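Local coordinates for protein putative efflux transporter (Bacteroides eggerthii, PDB 4L8J) that probably acts as the periplasmic adaptor (membrane-fusion) subunit of an HlyD-family efflux system, linking an inner-membrane pump to an outer-membrane channel, at residues L48-G53 / G137-R142; G59-A64 / K130-F135; G43-L48 / A63-R68. One frame throughout, in Å; residues are numbered along the deposited sequence.

Contact 1: residues L48-G53 / G137-R142; sequences LPVVEG and GSIETR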
# COMPACT_ATOMS: atom_id res chain seq x y z
N LEU A 48 -11.30 -8.30 -71.00
CA LEU A 48 -11.65 -8.59 -69.62
C LEU A 48 -10.36 -9.16 -68.98
O LEU A 48 -10.22 -10.36 -68.85
CB LEU A 48 -12.83 -9.57 -69.61
CG LEU A 48 -13.66 -9.70 -68.33
CD1 LEU A 48 -14.12 -8.34 -67.80
CD2 LEU A 48 -14.88 -10.54 -68.59
N PRO A 49 -9.34 -8.31 -68.71
CA PRO A 49 -8.02 -8.84 -68.34
C PRO A 49 -7.86 -9.30 -66.89
O PRO A 49 -6.78 -9.79 -66.55
CB PRO A 49 -7.11 -7.65 -68.63
CG PRO A 49 -7.98 -6.45 -68.30
CD PRO A 49 -9.29 -6.84 -68.90
N VAL A 50 -8.88 -9.10 -66.03
CA VAL A 50 -8.84 -9.48 -64.61
C VAL A 50 -9.61 -10.79 -64.35
O VAL A 50 -10.51 -11.16 -65.12
CB VAL A 50 -9.34 -8.33 -63.69
CG1 VAL A 50 -8.37 -7.14 -63.74
CG2 VAL A 50 -10.76 -7.89 -64.07
N VAL A 51 -9.24 -11.50 -63.28
CA VAL A 51 -9.86 -12.76 -62.84
C VAL A 51 -10.34 -12.60 -61.39
O VAL A 51 -9.88 -11.69 -60.68
CB VAL A 51 -8.92 -14.00 -62.96
CG1 VAL A 51 -8.56 -14.29 -64.41
CG2 VAL A 51 -7.68 -13.88 -62.07
N GLU A 52 -11.24 -13.50 -60.96
CA GLU A 52 -11.75 -13.53 -59.57
C GLU A 52 -10.62 -13.83 -58.61
O GLU A 52 -9.82 -14.74 -58.86
CB GLU A 52 -12.86 -14.57 -59.42
CG GLU A 52 -14.18 -14.09 -59.99
CD GLU A 52 -15.36 -15.03 -59.82
OE1 GLU A 52 -15.30 -15.91 -58.93
OE2 GLU A 52 -16.35 -14.87 -60.57
N GLY A 53 -10.53 -13.04 -57.55
CA GLY A 53 -9.50 -13.18 -56.52
C GLY A 53 -8.30 -12.29 -56.75
O GLY A 53 -7.46 -12.13 -55.85
N GLY A 137 -8.36 -2.78 -54.70
CA GLY A 137 -9.29 -3.79 -54.22
C GLY A 137 -9.08 -5.16 -54.80
O GLY A 137 -8.06 -5.43 -55.43
N SER A 138 -10.05 -6.04 -54.56
CA SER A 138 -9.97 -7.40 -55.05
C SER A 138 -11.26 -7.77 -55.78
O SER A 138 -12.36 -7.38 -55.36
CB SER A 138 -9.65 -8.38 -53.93
OG SER A 138 -10.76 -8.64 -53.09
N ILE A 139 -11.10 -8.49 -56.89
CA ILE A 139 -12.22 -8.91 -57.71
C ILE A 139 -12.92 -10.04 -56.99
O ILE A 139 -12.42 -11.17 -56.94
CB ILE A 139 -11.79 -9.30 -59.16
CG1 ILE A 139 -10.87 -8.24 -59.83
CG2 ILE A 139 -12.99 -9.71 -60.03
CD1 ILE A 139 -11.42 -6.79 -59.95
N GLU A 140 -14.07 -9.72 -56.40
CA GLU A 140 -14.88 -10.71 -55.70
C GLU A 140 -15.61 -11.56 -56.71
O GLU A 140 -15.63 -12.77 -56.58
CB GLU A 140 -15.86 -10.03 -54.71
CG GLU A 140 -16.35 -10.97 -53.62
CD GLU A 140 -17.45 -10.42 -52.73
OE1 GLU A 140 -18.61 -10.31 -53.21
OE2 GLU A 140 -17.17 -10.13 -51.55
N THR A 141 -16.20 -10.94 -57.75
CA THR A 141 -16.94 -11.67 -58.77
C THR A 141 -16.81 -11.02 -60.15
O THR A 141 -16.88 -9.80 -60.27
CB THR A 141 -18.46 -11.78 -58.38
OG1 THR A 141 -18.61 -12.08 -56.99
CG2 THR A 141 -19.22 -12.81 -59.20
N ARG A 142 -16.69 -11.86 -61.17
CA ARG A 142 -16.70 -11.50 -62.57
C ARG A 142 -18.10 -11.82 -63.09
O ARG A 142 -18.48 -13.00 -63.13
CB ARG A 142 -15.62 -12.28 -63.31
CG ARG A 142 -15.17 -11.62 -64.58
CD ARG A 142 -13.80 -12.14 -64.92
NE ARG A 142 -13.89 -13.14 -65.97
CZ ARG A 142 -12.96 -13.32 -66.90
NH1 ARG A 142 -11.85 -12.60 -66.89
NH2 ARG A 142 -13.13 -14.24 -67.83

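Contact 2: residues G59-A64 / K130-F135; sequences GQLIAA and KLLAPF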
# COMPACT_ATOMS: atom_id res chain seq x y z
N GLY A 59 -7.13 2.77 -60.80
CA GLY A 59 -6.75 3.12 -62.16
C GLY A 59 -6.48 1.96 -63.10
O GLY A 59 -6.42 2.16 -64.32
N GLN A 60 -6.27 0.75 -62.53
CA GLN A 60 -6.00 -0.46 -63.32
C GLN A 60 -7.20 -0.83 -64.20
O GLN A 60 -8.34 -0.65 -63.77
CB GLN A 60 -5.65 -1.62 -62.39
CG GLN A 60 -5.14 -2.87 -63.11
CD GLN A 60 -4.57 -3.89 -62.16
OE1 GLN A 60 -4.19 -3.58 -61.03
NE2 GLN A 60 -4.42 -5.10 -62.64
N LEU A 61 -6.93 -1.35 -65.42
CA LEU A 61 -7.99 -1.74 -66.34
C LEU A 61 -8.77 -2.96 -65.82
O LEU A 61 -8.17 -3.93 -65.40
CB LEU A 61 -7.41 -2.03 -67.75
CG LEU A 61 -8.39 -2.35 -68.88
CD1 LEU A 61 -9.29 -1.17 -69.20
CD2 LEU A 61 -7.66 -2.77 -70.13
N ILE A 62 -10.09 -2.86 -65.82
CA ILE A 62 -11.00 -3.96 -65.43
C ILE A 62 -11.56 -4.59 -66.68
O ILE A 62 -11.61 -5.81 -66.79
CB ILE A 62 -12.15 -3.43 -64.51
CG1 ILE A 62 -11.62 -2.84 -63.18
CG2 ILE A 62 -13.21 -4.55 -64.28
CD1 ILE A 62 -10.99 -3.87 -62.25
N ALA A 63 -12.03 -3.74 -67.61
CA ALA A 63 -12.66 -4.20 -68.84
C ALA A 63 -12.67 -3.09 -69.86
O ALA A 63 -12.58 -1.92 -69.49
CB ALA A 63 -14.09 -4.68 -68.58
N ALA A 64 -12.75 -3.44 -71.15
CA ALA A 64 -12.85 -2.45 -72.22
C ALA A 64 -13.87 -2.88 -73.23
O ALA A 64 -13.97 -4.07 -73.52
CB ALA A 64 -11.50 -2.24 -72.90
N LYS A 130 -12.99 2.39 -71.46
CA LYS A 130 -12.11 1.65 -70.55
C LYS A 130 -12.64 1.77 -69.15
O LYS A 130 -12.73 2.88 -68.63
CB LYS A 130 -10.65 2.16 -70.62
CG LYS A 130 -10.05 2.17 -72.03
CD LYS A 130 -8.85 1.28 -72.15
CE LYS A 130 -8.37 1.14 -73.58
NZ LYS A 130 -7.48 2.26 -73.97
N LEU A 131 -13.06 0.65 -68.55
CA LEU A 131 -13.57 0.67 -67.17
C LEU A 131 -12.38 0.43 -66.23
O LEU A 131 -11.67 -0.55 -66.38
CB LEU A 131 -14.67 -0.39 -67.01
CG LEU A 131 -15.26 -0.63 -65.62
CD1 LEU A 131 -15.95 0.63 -65.07
CD2 LEU A 131 -16.23 -1.82 -65.66
N LEU A 132 -12.11 1.36 -65.32
CA LEU A 132 -10.95 1.29 -64.43
C LEU A 132 -11.35 1.06 -62.97
O LEU A 132 -12.48 1.37 -62.60
CB LEU A 132 -10.12 2.59 -64.53
CG LEU A 132 -9.79 3.11 -65.95
CD1 LEU A 132 -9.07 4.43 -65.88
CD2 LEU A 132 -8.94 2.11 -66.76
N ALA A 133 -10.43 0.51 -62.15
CA ALA A 133 -10.70 0.29 -60.74
C ALA A 133 -10.76 1.65 -60.02
O ALA A 133 -9.81 2.44 -60.14
CB ALA A 133 -9.64 -0.61 -60.12
N PRO A 134 -11.88 1.99 -59.34
CA PRO A 134 -11.98 3.31 -58.69
C PRO A 134 -11.14 3.40 -57.40
O PRO A 134 -10.88 4.51 -56.90
CB PRO A 134 -13.48 3.45 -58.42
CG PRO A 134 -13.94 2.05 -58.19
CD PRO A 134 -13.10 1.18 -59.12
N PHE A 135 -10.70 2.24 -56.87
CA PHE A 135 -9.84 2.12 -55.67
C PHE A 135 -9.09 0.78 -55.68
O PHE A 135 -9.48 -0.15 -56.41
CB PHE A 135 -10.67 2.26 -54.36
CG PHE A 135 -11.95 1.46 -54.32
CD1 PHE A 135 -11.94 0.09 -54.14
CD2 PHE A 135 -13.18 2.09 -54.52
CE1 PHE A 135 -13.12 -0.64 -54.16
CE2 PHE A 135 -14.36 1.35 -54.52
CZ PHE A 135 -14.33 -0.00 -54.33

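Contact 3: residues G43-L48 / A63-R68; sequences GQIINL and AAIDPR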
# COMPACT_ATOMS: atom_id res chain seq x y z
N GLY A 43 -21.91 -1.16 -75.04
CA GLY A 43 -21.04 -1.72 -76.07
C GLY A 43 -20.71 -3.17 -75.87
O GLY A 43 -21.26 -3.83 -74.99
N GLN A 44 -19.80 -3.68 -76.71
CA GLN A 44 -19.34 -5.05 -76.64
C GLN A 44 -17.97 -5.12 -75.92
O GLN A 44 -16.99 -4.55 -76.41
CB GLN A 44 -19.25 -5.67 -78.05
CG GLN A 44 -18.55 -7.04 -78.08
CD GLN A 44 -18.72 -7.78 -79.38
OE1 GLN A 44 -19.40 -8.81 -79.42
NE2 GLN A 44 -18.06 -7.31 -80.45
N ILE A 45 -17.89 -5.88 -74.82
CA ILE A 45 -16.61 -6.10 -74.10
C ILE A 45 -15.65 -6.79 -75.07
O ILE A 45 -16.06 -7.72 -75.75
CB ILE A 45 -16.82 -6.91 -72.78
CG1 ILE A 45 -17.59 -6.05 -71.75
CG2 ILE A 45 -15.47 -7.37 -72.19
CD1 ILE A 45 -18.33 -6.82 -70.74
N ILE A 46 -14.43 -6.27 -75.23
CA ILE A 46 -13.42 -6.88 -76.10
C ILE A 46 -12.18 -7.25 -75.27
O ILE A 46 -11.25 -7.87 -75.78
CB ILE A 46 -13.05 -5.99 -77.30
CG1 ILE A 46 -12.59 -4.57 -76.84
CG2 ILE A 46 -14.20 -5.99 -78.35
CD1 ILE A 46 -11.64 -3.83 -77.84
N ASN A 47 -12.16 -6.80 -74.01
CA ASN A 47 -11.07 -7.10 -73.10
C ASN A 47 -11.61 -7.19 -71.67
O ASN A 47 -12.32 -6.30 -71.23
CB ASN A 47 -9.93 -6.08 -73.21
CG ASN A 47 -8.64 -6.51 -72.56
OD1 ASN A 47 -8.50 -7.63 -72.09
ND2 ASN A 47 -7.65 -5.64 -72.52
N LEU A 48 -11.30 -8.30 -71.00
CA LEU A 48 -11.65 -8.59 -69.62
C LEU A 48 -10.36 -9.16 -68.98
O LEU A 48 -10.22 -10.36 -68.85
CB LEU A 48 -12.83 -9.57 -69.61
CG LEU A 48 -13.66 -9.70 -68.33
CD1 LEU A 48 -14.12 -8.34 -67.80
CD2 LEU A 48 -14.88 -10.54 -68.59
N ALA A 63 -12.03 -3.74 -67.61
CA ALA A 63 -12.66 -4.20 -68.84
C ALA A 63 -12.67 -3.09 -69.86
O ALA A 63 -12.58 -1.92 -69.49
CB ALA A 63 -14.09 -4.68 -68.58
N ALA A 64 -12.75 -3.44 -71.15
CA ALA A 64 -12.85 -2.45 -72.22
C ALA A 64 -13.87 -2.88 -73.23
O ALA A 64 -13.97 -4.07 -73.52
CB ALA A 64 -11.50 -2.24 -72.90
N ILE A 65 -14.65 -1.92 -73.76
CA ILE A 65 -15.62 -2.20 -74.83
C ILE A 65 -14.98 -1.78 -76.15
O ILE A 65 -14.05 -0.97 -76.13
CB ILE A 65 -17.03 -1.56 -74.62
CG1 ILE A 65 -16.98 -0.03 -74.56
CG2 ILE A 65 -17.77 -2.16 -73.41
CD1 ILE A 65 -18.17 0.68 -75.19
N ASP A 66 -15.47 -2.34 -77.29
CA ASP A 66 -15.02 -2.01 -78.65
C ASP A 66 -15.29 -0.51 -78.88
O ASP A 66 -16.45 -0.09 -78.82
CB ASP A 66 -15.76 -2.88 -79.68
CG ASP A 66 -15.28 -2.81 -81.12
OD1 ASP A 66 -14.38 -1.97 -81.41
OD2 ASP A 66 -15.76 -3.61 -81.94
N PRO A 67 -14.21 0.30 -79.03
CA PRO A 67 -14.38 1.75 -79.15
C PRO A 67 -14.75 2.25 -80.54
O PRO A 67 -14.88 3.45 -80.72
CB PRO A 67 -13.00 2.28 -78.75
CG PRO A 67 -12.05 1.23 -79.23
CD PRO A 67 -12.77 -0.08 -79.06
N ARG A 68 -14.89 1.33 -81.53
CA ARG A 68 -15.13 1.63 -82.94
C ARG A 68 -16.19 2.72 -83.19
O ARG A 68 -15.83 3.74 -83.77
CB ARG A 68 -15.49 0.35 -83.73

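Contact 1: residues L48-G53 / G137-R142
I139 meets the loop 48-53 with both its carbonyl and its side chain. The carbonyl oxygen takes the N-H of G53 in a short bond lying in the carbonyl plane (G53 N to I139 O, 2.7 Å), while E52 CA leans on the same oxygen through a CA-H...O contact. G53 adopts a turn conformation in which a CB would collide with the carbonyl oxygen of the residue before. The isoleucine side chain points into the contact: I139 CB lies 3.4 Å from V51 O, and I139 CG1 faces V50 CB at 4.2 Å, with I62 of strand 61-65 touching both side chains. E140 and T141 then form a classic beta bulge opposite R158 of strand 155-161, and T141 brings its CG2 beside the E52 carboxylate. R142 closes the segment with two grips. R142 N reaches E52 OE2 at 3.1 Å in a nearly straight bond (178° at the hydrogen), on the anti side of the carboxylate and tilted out of its plane. Its side chain bends at chi3 (102°), which brings the guanidinium edge to V50 O; R142 NH1 sits 2.6 Å from that oxygen, with 144° at the hydrogen. Over one guanidinium face lies L48 CD2, 3.7 Å above the plane and centred on it, while NH2 bonds a glycerol, probably from the crystallisation liquor. The E52 carboxylate accepts a backbone N-H and the R142 guanidinium donates to a backbone carbonyl, fastening an irregular loop to a strand; the opposite charges, 6.2 Å apart between E52 OE2 and R142 NE, may attract weakly.

Contact 2: residues G59-A64 / K130-F135
A bulged antiparallel pair in the barrel-sandwich (lipoyl-like) domain joins residues 59-64 to residues 130-135, the short strands 61-64 and 130-132 running at 156° to each other. The bulge is classic: I62 and A63 both face L131, whose carbonyl oxygen receives I62 N at 2.9 Å and, weakly, A63 N at 3.4 Å. In return L131 N donates to A63 O at 2.8 Å. Beyond the strand ends the pairing continues through A133, whose N gives a hydrogen to Q60 O at 2.9 Å and whose O takes G59 N at 2.8 Å in an almost straight bond. L61 and L132 lie on one face of the sheet together with A64 and K130. With CG anti to the backbone N (chi1 -176°), L61 sets CD1 against L132 CD2 at 4.1 Å and against the aliphatic K130 CD at 3.9 Å, while L132 CD2 also rests on G59 O. I62 points toward residues 130-135, where its CD1 meets A133 CB at 4.1 Å. Outside the pair, V157 of strand 155-161 and L37 of strand 34-38 pack on I62, F39 touches both A63 and L131, and helices 68-95 and 102-127 fill most of the chain between the two segments.

Contact 3: residues G43-L48 / A63-R68
I46 and N47 both face A64, the carbonyl oxygen of which accepts I46 N at 2.8 Å and, weakly, N47 N at 3.3 Å. A64 N returns a bond to N47 O at 2.9 Å, and at the other end D66 N donates to Q44 O at 2.8 Å. I46 holds CG1 between its backbone N and carbonyl carbon (chi1 55°), which lays CG2 3.7 Å from D66 CB and brings CD1 to P67 CD at 4.1 Å, the side chains of I46 and P67 crossing at about a right angle. With an alanine here a gap would probably open beside D66 CB and P67 CD, leaving that turn less firmly packed. This bulged antiparallel pairing belongs to the sheet of the barrel-sandwich domain in which strand 43-47 lies between strands 61-65 and 149-150. I65 CD1 reaches back to G43 CA at 3.8 Å; with I65 so turned, a CB on G43 would run into that methyl. L48 CD1 meets A63 CB at 3.7 Å, and both A63 and I45 also rest on I156 of strand 155-161. Farther out, V150 and Q148 bond the backbone of G43 and I45, while D66 OD1 weakly caps R68 N.

Strand 61-65 ties contacts 2 and 3 together: they share A63 and A64, and in one sheet this strand pairs with strand 130-132 on one edge and strand 43-47 on the other, the contact centres lying about 12 Å apart. Contact 1 continues directly from contact 3 through L48, with centres about 16 Å apart. It also packs on contact 2, at about 11 Å between centres, where P49 CD approaches I62 O at 3.3 Å and V50 CG1 approaches L61 O at 3.6 Å. Along the chain, contact 2 is nested within the loop closed by contact 1. Bound glycerol lies about 3 Å from the side chain of R142 and about 5 Å from that of L48.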